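Local coordinates for protein beta-galactosidase (Geobacillus stearothermophilus, PDB 4OIF) that probably hydrolyses terminal non-reducing beta-D-galactose residues from beta-D-galactosides, as a zinc-containing GH42 glycosidase that assembles as a homotrimer, at residues A[27-30]-A[31-34]; A[174-177]-A[178-182]; A[234-237]-A[238-242]; A[633-636]-A[637-640]. All blocks are in the same frame, centred on the assembly; numbering follows the deposited sequence.

Interaction 1: A[27-30]-A[31-34]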
loop_
_atom_site.group_PDB
_atom_site.type_symbol
_atom_site.label_atom_id
_atom_site.label_comp_id
_atom_site.label_asym_id
_atom_site.label_seq_id
_atom_site.Cartn_x
_atom_site.Cartn_y
_atom_site.Cartn_z
ATOM N N LEU A 27 -16.212 29.393 -25.285
ATOM C CA LEU A 27 -17.135 29.887 -26.310
ATOM C C LEU A 27 -17.982 31.066 -25.823
ATOM O O LEU A 27 -18.519 31.832 -26.620
ATOM C CB LEU A 27 -18.034 28.745 -26.794
ATOM C CG LEU A 27 -17.271 27.633 -27.529
ATOM C CD1 LEU A 27 -18.227 26.557 -28.038
ATOM C CD2 LEU A 27 -16.405 28.211 -28.670
ATOM N N ASP A 28 -18.087 31.223 -24.510
ATOM C CA ASP A 28 -18.786 32.367 -23.939
ATOM C C ASP A 28 -17.827 33.535 -23.671
ATOM O O ASP A 28 -18.194 34.527 -23.036
ATOM C CB ASP A 28 -19.497 31.955 -22.649
ATOM C CG ASP A 28 -18.529 31.409 -21.597
ATOM O OD1 ASP A 28 -17.507 30.794 -21.989
ATOM O OD2 ASP A 28 -18.788 31.597 -20.382
ATOM N N ARG A 29 -16.598 33.420 -24.162
ATOM C CA ARG A 29 -15.600 34.466 -23.951
ATOM C C ARG A 29 -14.924 34.899 -25.248
ATOM O O ARG A 29 -13.761 34.559 -25.485
ATOM C CB ARG A 29 -14.535 33.992 -22.961
ATOM C CG ARG A 29 -15.061 33.685 -21.584
ATOM C CD ARG A 29 -15.559 34.938 -20.911
ATOM N NE ARG A 29 -14.511 35.951 -20.837
ATOM C CZ ARG A 29 -13.708 36.098 -19.791
ATOM N NH1 ARG A 29 -13.843 35.295 -18.748
ATOM N NH2 ARG A 29 -12.776 37.041 -19.784
ATOM N N PRO A 30 -15.642 35.650 -26.094
ATOM C CA PRO A 30 -15.007 36.112 -27.334
ATOM C C PRO A 30 -13.761 36.959 -27.071
ATOM O O PRO A 30 -12.876 37.010 -27.925
ATOM C CB PRO A 30 -16.112 36.930 -28.024
ATOM C CG PRO A 30 -17.139 37.197 -26.968
ATOM C CD PRO A 30 -17.059 36.046 -26.014
ATOM N N ASP A 31 -13.680 37.585 -25.901
ATOM C CA ASP A 31 -12.488 38.345 -25.552
ATOM C C ASP A 31 -11.263 37.430 -25.453
ATOM O O ASP A 31 -10.197 37.752 -25.980
ATOM C CB ASP A 31 -12.699 39.106 -24.248
ATOM C CG ASP A 31 -13.013 38.199 -23.094
ATOM O OD1 ASP A 31 -13.741 37.213 -23.300
ATOM O OD2 ASP A 31 -12.512 38.459 -21.981
ATOM N N ILE A 32 -11.428 36.284 -24.799
ATOM C CA ILE A 32 -10.357 35.302 -24.639
ATOM C C ILE A 32 -9.944 34.709 -25.992
ATOM O O ILE A 32 -8.754 34.493 -26.251
ATOM C CB ILE A 32 -10.784 34.168 -23.676
ATOM C CG1 ILE A 32 -11.062 34.735 -22.281
ATOM C CG2 ILE A 32 -9.713 33.076 -23.596
ATOM C CD1 ILE A 32 -9.808 35.200 -21.565
ATOM N N LEU A 33 -10.929 34.468 -26.856
ATOM C CA LEU A 33 -10.667 33.867 -28.165
ATOM C C LEU A 33 -9.949 34.867 -29.055
ATOM O O LEU A 33 -9.098 34.497 -29.866
ATOM C CB LEU A 33 -11.969 33.389 -28.830
ATOM C CG LEU A 33 -12.771 32.330 -28.059
ATOM C CD1 LEU A 33 -14.041 31.956 -28.792
ATOM C CD2 LEU A 33 -11.938 31.089 -27.749
ATOM N N GLN A 34 -10.279 36.141 -28.883
ATOM C CA GLN A 34 -9.596 37.192 -29.617
ATOM C C GLN A 34 -8.161 37.336 -29.116
ATOM O O GLN A 34 -7.225 37.476 -29.903
ATOM C CB GLN A 34 -10.354 38.506 -29.481
ATOM C CG GLN A 34 -9.963 39.571 -30.480
ATOM C CD GLN A 34 -11.008 40.675 -30.555
ATOM O OE1 GLN A 34 -12.161 40.484 -30.148
ATOM N NE2 GLN A 34 -10.613 41.835 -31.075
#
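Arg29 and Leu33 are joined where an irregular approach turns into a helix: Leu33 N donates to Arg29 O at 3.1 Å, and one residue on, Gln34 N donates to Pro30 O at 2.9 Å. Residues 27-29 have no regular structure, whereas Pro30 onward is helical. The side chain of Arg29 doubles back along this first turn, with CG beside the backbone N and further bends at chi2 and chi3. It grips Asp31 side-on. Arg29 NE meets Asp31 OD1 at 2.9 Å, and Arg29 NH2 meets Asp31 OD2 at 2.6 Å with a nearly straight N-H...O angle of 172°. Guanidinium and carboxylate lie 15° from coplanar, and both oxygens use their syn lone pairs, the geometry of a bidentate salt bridge. Arg29 is the N-cap of helix 30-42, which follows strand 16-21 in the TIM-barrel domain, and the bridge joins the N-cap residue to the first turn, at the protein surface. Over one guanidinium face lies Ile32 CG1, off-centre toward the rim; the same atom is 3.6 Å from Arg29 CB. Ile32 is buried against Trp26 and Arg363. Leu33 leans on Pro23 and Trp26, and its CD1 comes within 4.4 Å of Leu27 CD2, a loose apolar touch.

Interaction 2: A[174-177]-A[178-182]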
loop_
_atom_site.group_PDB
_atom_site.type_symbol
_atom_site.label_atom_id
_atom_site.label_comp_id
_atom_site.label_asym_id
_atom_site.label_seq_id
_atom_site.Cartn_x
_atom_site.Cartn_y
_atom_site.Cartn_z
ATOM N N GLU A 174 -12.956 -15.145 -30.411
ATOM C CA GLU A 174 -12.821 -15.208 -31.868
ATOM C C GLU A 174 -11.381 -14.951 -32.301
ATOM O O GLU A 174 -10.861 -15.598 -33.227
ATOM C CB GLU A 174 -13.773 -14.219 -32.543
ATOM C CG GLU A 174 -15.239 -14.636 -32.432
ATOM C CD GLU A 174 -15.480 -16.035 -32.990
ATOM O OE1 GLU A 174 -15.018 -16.295 -34.130
ATOM O OE2 GLU A 174 -16.105 -16.872 -32.284
ATOM N N TRP A 175 -10.733 -14.027 -31.597
ATOM C CA TRP A 175 -9.326 -13.717 -31.820
ATOM C C TRP A 175 -8.459 -14.954 -31.595
ATOM O O TRP A 175 -7.553 -15.248 -32.377
ATOM C CB TRP A 175 -8.897 -12.581 -30.892
ATOM C CG TRP A 175 -7.505 -12.063 -31.096
ATOM C CD1 TRP A 175 -7.124 -11.029 -31.913
ATOM C CD2 TRP A 175 -6.306 -12.520 -30.443
ATOM N NE1 TRP A 175 -5.769 -10.821 -31.804
ATOM C CE2 TRP A 175 -5.244 -11.724 -30.915
ATOM C CE3 TRP A 175 -6.029 -13.528 -29.513
ATOM C CZ2 TRP A 175 -3.929 -11.907 -30.492
ATOM C CZ3 TRP A 175 -4.721 -13.706 -29.089
ATOM C CH2 TRP A 175 -3.685 -12.903 -29.584
ATOM N N LEU A 176 -8.761 -15.690 -30.532
ATOM C CA LEU A 176 -7.979 -16.863 -30.180
ATOM C C LEU A 176 -8.224 -17.988 -31.185
ATOM O O LEU A 176 -7.302 -18.737 -31.526
ATOM C CB LEU A 176 -8.304 -17.320 -28.749
ATOM C CG LEU A 176 -7.652 -16.537 -27.593
ATOM C CD1 LEU A 176 -8.233 -16.988 -26.271
ATOM C CD2 LEU A 176 -6.129 -16.684 -27.572
ATOM N N LYS A 177 -9.462 -18.113 -31.656
ATOM C CA LYS A 177 -9.759 -19.113 -32.671
ATOM C C LYS A 177 -8.972 -18.822 -33.950
ATOM O O LYS A 177 -8.390 -19.740 -34.535
ATOM C CB LYS A 177 -11.256 -19.178 -32.963
ATOM C CG LYS A 177 -12.068 -19.750 -31.825
ATOM C CD LYS A 177 -13.522 -19.704 -32.179
ATOM C CE LYS A 177 -14.391 -20.188 -31.045
ATOM N NZ LYS A 177 -15.818 -19.887 -31.326
ATOM N N LYS A 178 -8.943 -17.552 -34.371
ATOM C CA LYS A 178 -8.123 -17.185 -35.520
ATOM C C LYS A 178 -6.652 -17.513 -35.271
ATOM O O LYS A 178 -6.032 -18.193 -36.077
ATOM C CB LYS A 178 -8.276 -15.704 -35.863
ATOM C CG LYS A 178 -9.705 -15.317 -36.254
ATOM C CD LYS A 178 -9.803 -13.859 -36.712
ATOM C CE LYS A 178 -11.242 -13.447 -37.054
ATOM N NZ LYS A 178 -12.061 -13.081 -35.857
ATOM N N LYS A 179 -6.099 -17.062 -34.150
ATOM C CA LYS A 179 -4.670 -17.258 -33.883
ATOM C C LYS A 179 -4.236 -18.727 -33.863
ATOM O O LYS A 179 -3.123 -19.073 -34.274
ATOM C CB LYS A 179 -4.277 -16.621 -32.550
ATOM C CG LYS A 179 -2.825 -16.900 -32.180
ATOM C CD LYS A 179 -2.320 -16.026 -31.044
ATOM C CE LYS A 179 -0.841 -16.279 -30.808
ATOM N NZ LYS A 179 -0.239 -15.310 -29.865
ATOM N N TYR A 180 -5.111 -19.591 -33.372
ATOM C CA TYR A 180 -4.729 -20.972 -33.155
ATOM C C TYR A 180 -5.454 -21.905 -34.113
ATOM O O TYR A 180 -5.494 -23.110 -33.908
ATOM C CB TYR A 180 -4.989 -21.356 -31.694
ATOM C CG TYR A 180 -4.071 -20.628 -30.736
ATOM C CD1 TYR A 180 -2.761 -21.045 -30.568
ATOM C CD2 TYR A 180 -4.511 -19.528 -30.005
ATOM C CE1 TYR A 180 -1.911 -20.397 -29.707
ATOM C CE2 TYR A 180 -3.659 -18.868 -29.133
ATOM C CZ TYR A 180 -2.360 -19.313 -28.993
ATOM O OH TYR A 180 -1.483 -18.683 -28.147
ATOM N N ASN A 181 -6.008 -21.328 -35.171
ATOM C CA ASN A 181 -6.691 -22.090 -36.207
ATOM C C ASN A 181 -7.762 -23.011 -35.631
ATOM O O ASN A 181 -7.848 -24.178 -35.998
ATOM C CB ASN A 181 -5.680 -22.895 -37.030
ATOM C CG ASN A 181 -6.123 -23.083 -38.476
ATOM O OD1 ASN A 181 -7.283 -23.402 -38.754
ATOM N ND2 ASN A 181 -5.204 -22.859 -39.404
ATOM N N HIS A 182 -8.553 -22.473 -34.706
ATOM C CA HIS A 182 -9.650 -23.203 -34.071
ATOM C C HIS A 182 -9.189 -24.492 -33.403
ATOM O O HIS A 182 -10.002 -25.374 -33.113
ATOM C CB HIS A 182 -10.745 -23.521 -35.089
ATOM C CG HIS A 182 -11.430 -22.310 -35.636
ATOM N ND1 HIS A 182 -12.692 -21.923 -35.233
ATOM C CD2 HIS A 182 -11.025 -21.394 -36.549
ATOM C CE1 HIS A 182 -13.035 -20.823 -35.879
ATOM N NE2 HIS A 182 -12.042 -20.477 -36.678
HETATM O O HOH W 1 -15.776 -22.010 -34.032
#
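Lys177 O accepts the shortest sound bond of this helix end, from His182 N at 2.7 Å, with the donor in the carbonyl plane and on a lone pair. Together with the bond from Asn181 N to Lys178 O, it defines a Schellman motif closing helix 166-179; Asn181, at positive phi (53°), is the C-prime residue. The reversal brings the imidazole of His182 back over Lys177, whose CB sits 3.8 Å from the ring centroid and 12° off the normal, a CH-pi contact over the face. From there the Lys177 chain runs extended to its salt bridge within the same turn, NZ to Glu174 OE2. On another side of the helix, Trp175 and Lys179 lie alongside each other, pointing the same way, with Trp175 CH2 3.7 Å from Lys179 CD. Their polar ends reach helix 218-246: Trp175 NE1 bonds Asp230, while Lys179 NZ forms a salt bridge with Asp223, which also accepts from Tyr180 OH. CG of Lys179, anti to the backbone N (chi1 175°), lies over a face of the Tyr180 ring near its rim. At the edge of that ring and near its plane, Leu176 CD2 meets Tyr180 CE2 at 3.6 Å.

Interaction 3: A[234-237]-A[238-242]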
loop_
_atom_site.group_PDB
_atom_site.type_symbol
_atom_site.label_atom_id
_atom_site.label_comp_id
_atom_site.label_asym_id
_atom_site.label_seq_id
_atom_site.Cartn_x
_atom_site.Cartn_y
_atom_site.Cartn_z
ATOM N N SER A 234 -7.733 -2.169 -34.310
ATOM C CA SER A 234 -8.981 -2.358 -35.053
ATOM C C SER A 234 -9.959 -1.184 -34.834
ATOM O O SER A 234 -10.582 -0.691 -35.802
ATOM C CB SER A 234 -9.631 -3.689 -34.656
ATOM O OG SER A 234 -11.012 -3.730 -34.983
ATOM N N PHE A 235 -10.080 -0.732 -33.580
ATOM C CA PHE A 235 -10.907 0.438 -33.283
ATOM C C PHE A 235 -10.400 1.655 -34.031
ATOM O O PHE A 235 -11.185 2.439 -34.581
ATOM C CB PHE A 235 -10.934 0.736 -31.786
ATOM C CG PHE A 235 -11.901 1.829 -31.394
ATOM C CD1 PHE A 235 -11.541 3.170 -31.485
ATOM C CD2 PHE A 235 -13.169 1.514 -30.909
ATOM C CE1 PHE A 235 -12.438 4.181 -31.123
ATOM C CE2 PHE A 235 -14.067 2.519 -30.536
ATOM C CZ PHE A 235 -13.697 3.857 -30.648
ATOM N N PHE A 236 -9.082 1.821 -34.028
ATOM C CA PHE A 236 -8.451 2.926 -34.741
ATOM C C PHE A 236 -8.767 2.918 -36.252
ATOM O O PHE A 236 -9.077 3.953 -36.846
ATOM C CB PHE A 236 -6.938 2.873 -34.517
ATOM C CG PHE A 236 -6.143 3.660 -35.513
ATOM C CD1 PHE A 236 -5.874 5.006 -35.297
ATOM C CD2 PHE A 236 -5.645 3.055 -36.661
ATOM C CE1 PHE A 236 -5.133 5.744 -36.215
ATOM C CE2 PHE A 236 -4.902 3.786 -37.585
ATOM C CZ PHE A 236 -4.647 5.134 -37.363
ATOM N N GLU A 237 -8.653 1.747 -36.862
ATOM C CA GLU A 237 -8.875 1.579 -38.284
ATOM C C GLU A 237 -10.308 1.940 -38.592
ATOM O O GLU A 237 -10.618 2.661 -39.573
ATOM C CB GLU A 237 -8.566 0.139 -38.702
ATOM C CG GLU A 237 -7.080 -0.183 -38.723
ATOM C CD GLU A 237 -6.359 0.521 -39.875
ATOM O OE1 GLU A 237 -7.066 0.907 -40.838
ATOM O OE2 GLU A 237 -5.105 0.680 -39.829
ATOM N N ASN A 238 -11.183 1.462 -37.714
ATOM C CA ASN A 238 -12.571 1.821 -37.835
ATOM C C ASN A 238 -12.771 3.323 -37.805
ATOM O O ASN A 238 -13.543 3.860 -38.605
ATOM C CB ASN A 238 -13.410 1.192 -36.741
ATOM C CG ASN A 238 -14.870 1.469 -36.940
ATOM O OD1 ASN A 238 -15.505 0.827 -37.770
ATOM N ND2 ASN A 238 -15.410 2.439 -36.206
ATOM N N GLU A 239 -12.089 3.988 -36.873
ATOM C CA GLU A 239 -12.127 5.451 -36.789
ATOM C C GLU A 239 -11.717 6.088 -38.112
ATOM O O GLU A 239 -12.373 7.003 -38.591
ATOM C CB GLU A 239 -11.207 5.983 -35.683
ATOM C CG GLU A 239 -11.790 5.977 -34.284
ATOM C CD GLU A 239 -11.382 7.206 -33.490
ATOM O OE1 GLU A 239 -10.726 7.063 -32.439
ATOM O OE2 GLU A 239 -11.707 8.326 -33.931
ATOM N N ILE A 240 -10.626 5.608 -38.698
ATOM C CA ILE A 240 -10.026 6.336 -39.799
ATOM C C ILE A 240 -10.592 5.999 -41.164
ATOM O O ILE A 240 -10.191 6.619 -42.147
ATOM C CB ILE A 240 -8.526 6.110 -39.869
ATOM C CG1 ILE A 240 -8.239 4.659 -40.266
ATOM C CG2 ILE A 240 -7.870 6.504 -38.542
ATOM C CD1 ILE A 240 -6.765 4.347 -40.514
ATOM N N VAL A 241 -11.498 5.026 -41.253
ATOM C CA VAL A 241 -12.111 4.770 -42.570
ATOM C C VAL A 241 -12.516 6.048 -43.373
ATOM O O VAL A 241 -12.067 6.237 -44.519
ATOM C CB VAL A 241 -13.339 3.846 -42.443
ATOM C CG1 VAL A 241 -14.177 3.901 -43.720
ATOM C CG2 VAL A 241 -12.884 2.430 -42.159
ATOM N N PRO A 242 -13.321 6.947 -42.774
ATOM C CA PRO A 242 -13.724 8.117 -43.572
ATOM C C PRO A 242 -12.587 9.110 -43.784
ATOM O O PRO A 242 -12.601 9.909 -44.720
ATOM C CB PRO A 242 -14.830 8.750 -42.731
ATOM C CG PRO A 242 -14.465 8.390 -41.325
ATOM C CD PRO A 242 -13.878 6.999 -41.407
HETATM O O HOH W 2 -14.206 3.474 -34.149
#
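Ser234 O, Phe235 O and Phe236 O accept in turn from Asn238 N, Glu239 N and Ile240 N, each at 2.9 Å, the regular i to i+4 ladder of helix 218-246, but the next bond, Val241 N to Glu237 O, is weak, and the helix kinks where Pro242 N lacks a bond to the preceding turn. Ile240 makes the main apolar contact. Its CG2 lies over a face of the Phe236 ring, displaced toward the rim, 3.9 Å from the centroid and 21° off the normal. CG1 of Ile240 stands between the backbone N and the carbonyl carbon (chi1 68°), and carries CD1 to within 3.5 Å of Phe236 CE2, so both branches meet the ring. The same CD1 is 3.5 Å from Glu237 OE1; OE2 of that carboxylate bonds His277. Against Phe235, Glu239 comes to the ring edge, OE1 near the ring plane and 3.6 Å from CE1, with the carboxylate turned 80° to the ring. Both oxygens of this buried acid are satisfied elsewhere: OE1 by Ser90 and Tyr159, OE2 by Thr88 and Asn137. Water 2 sits over a Phe235 face, donating to Phe235 O and accepting from Asn238 ND2. This part of helix 218-246 packs on strand 252-259 of the TIM-barrel domain through Phe236 and Ile240, the side chain of Glu239 about 8 Å from that of Asn157, a predicted substrate-binding residue, and that of Phe235 about 10 Å from the zinc ion.

Interaction 4: A[633-636]-A[637-640]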
loop_
_atom_site.group_PDB
_atom_site.type_symbol
_atom_site.label_atom_id
_atom_site.label_comp_id
_atom_site.label_asym_id
_atom_site.label_seq_id
_atom_site.Cartn_x
_atom_site.Cartn_y
_atom_site.Cartn_z
ATOM N N ARG A 633 21.345 15.887 -36.954
ATOM C CA ARG A 633 20.515 15.431 -38.059
ATOM C C ARG A 633 21.232 15.743 -39.359
ATOM O O ARG A 633 21.984 16.696 -39.442
ATOM C CB ARG A 633 19.139 16.077 -38.002
ATOM C CG ARG A 633 18.359 15.585 -36.795
ATOM C CD ARG A 633 17.036 16.240 -36.661
ATOM N NE ARG A 633 16.131 15.867 -37.736
ATOM C CZ ARG A 633 14.860 16.236 -37.766
ATOM N NH1 ARG A 633 14.382 16.979 -36.773
ATOM N NH2 ARG A 633 14.078 15.871 -38.776
ATOM N N GLN A 634 21.027 14.916 -40.368
ATOM C CA GLN A 634 21.838 15.018 -41.562
ATOM C C GLN A 634 20.998 15.289 -42.793
ATOM O O GLN A 634 20.053 14.560 -43.087
ATOM C CB GLN A 634 22.657 13.740 -41.742
ATOM C CG GLN A 634 23.362 13.312 -40.470
ATOM C CD GLN A 634 24.491 12.330 -40.715
ATOM O OE1 GLN A 634 24.308 11.118 -40.624
ATOM N NE2 GLN A 634 25.668 12.852 -41.017
ATOM N N ALA A 635 21.349 16.360 -43.499
ATOM C CA ALA A 635 20.728 16.712 -44.771
ATOM C C ALA A 635 21.658 16.282 -45.914
ATOM O O ALA A 635 22.809 15.923 -45.666
ATOM C CB ALA A 635 20.445 18.205 -44.820
ATOM N N PRO A 636 21.165 16.289 -47.166
ATOM C CA PRO A 636 22.079 15.933 -48.257
ATOM C C PRO A 636 23.292 16.856 -48.303
ATOM O O PRO A 636 24.428 16.398 -48.409
ATOM C CB PRO A 636 21.218 16.109 -49.509
ATOM C CG PRO A 636 19.816 15.958 -49.039
ATOM C CD PRO A 636 19.791 16.524 -47.653
ATOM N N GLU A 637 23.031 18.153 -48.187
ATOM C CA GLU A 637 24.057 19.174 -48.302
ATOM C C GLU A 637 24.814 19.475 -47.004
ATOM O O GLU A 637 25.912 20.028 -47.059
ATOM C CB GLU A 637 23.432 20.469 -48.829
ATOM C CG GLU A 637 22.506 21.190 -47.847
ATOM C CD GLU A 637 21.091 20.611 -47.799
ATOM O OE1 GLU A 637 20.874 19.498 -48.316
ATOM O OE2 GLU A 637 20.192 21.280 -47.243
ATOM N N CYS A 638 24.249 19.132 -45.847
ATOM C CA CYS A 638 24.906 19.498 -44.591
ATOM C C CYS A 638 24.459 18.754 -43.338
ATOM O O CYS A 638 23.408 18.116 -43.290
ATOM C CB CYS A 638 24.730 20.994 -44.337
ATOM S SG CYS A 638 23.055 21.446 -43.941
ATOM N N ASP A 639 25.292 18.861 -42.313
ATOM C CA ASP A 639 24.969 18.345 -41.000
ATOM C C ASP A 639 24.412 19.474 -40.123
ATOM O O ASP A 639 24.888 20.605 -40.173
ATOM C CB ASP A 639 26.206 17.704 -40.357
ATOM C CG ASP A 639 26.584 16.368 -41.001
ATOM O OD1 ASP A 639 25.681 15.622 -41.450
ATOM O OD2 ASP A 639 27.795 16.061 -41.044
ATOM N N TYR A 640 23.372 19.164 -39.357
ATOM C CA TYR A 640 22.859 20.056 -38.323
ATOM C C TYR A 640 23.157 19.447 -36.971
ATOM O O TYR A 640 22.677 18.373 -36.643
ATOM C CB TYR A 640 21.359 20.286 -38.457
ATOM C CG TYR A 640 20.931 20.953 -39.731
ATOM C CD1 TYR A 640 20.301 20.228 -40.738
ATOM C CD2 TYR A 640 21.146 22.310 -39.932
ATOM C CE1 TYR A 640 19.897 20.839 -41.910
ATOM C CE2 TYR A 640 20.741 22.928 -41.098
ATOM C CZ TYR A 640 20.119 22.191 -42.083
ATOM O OH TYR A 640 19.712 22.800 -43.248
#
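Gln634 NE2 donates to Asp639 OD1 at 2.8 Å with an N-H...O angle of 168°. The acceptor lies in the amide plane of Gln634, yet the donor approaches from 35° out of the carboxylate plane, the two planes being 34° apart. OD1 also forms a salt bridge with Arg686, the C-terminal residue. Backbone bonds tie the same two strands: Tyr640 N to Arg633 O and Arg633 N to Tyr640 O, both 2.8 Å, mark an antiparallel hydrogen-bonded pair, and Gln634 with Asp639 is the neighbouring non-hydrogen-bonded pair. Nearer the turn, Ala635 N donates to Cys638 O at 2.7 Å, closing the beta hairpin of strands 628-634 and 638-645. On the Tyr640 side, Ala635 CB lies obliquely to the phenol ring, 4.0 Å from CE1, and 4.3 Å from Cys638 SG, which itself stands over a ring face near the rim. Glu637, bent at chi2, lies alongside Pro636, its OE1 3.2 Å from Pro636 CD, while its OE2 forms a salt bridge with Arg6. The buried acid at Asp639 therefore meets an amide and a guanidinium at one oxygen. The bond to Arg686 ties the hairpin to the chain end, and this environment would probably favour the charged form of Asp639.

Interactions 1, 2 and 3 belong to the TIM-barrel domain, whereas interaction 4 lies in the C-terminal beta domain, its centre 37 Å or more from those of the others. Interaction 4 is buried; interaction 1 is a surface contact; 2 and 3 are partly buried. The three helical contacts sample a helix start (27-34), a middle with a proline kink (234-242) and an end (174-182), and 633-640 is the turn end of a beta hairpin. Interaction 2 reaches the element that carries interaction 3: Trp175, Lys179 and Tyr180 meet helix 218-246; their nearest atoms are about 8 Å apart. A bidentate salt bridge marks surface contact 1, ring packing and an acid with partners elsewhere mark 3, and 4 combines strand pairing with buried charge.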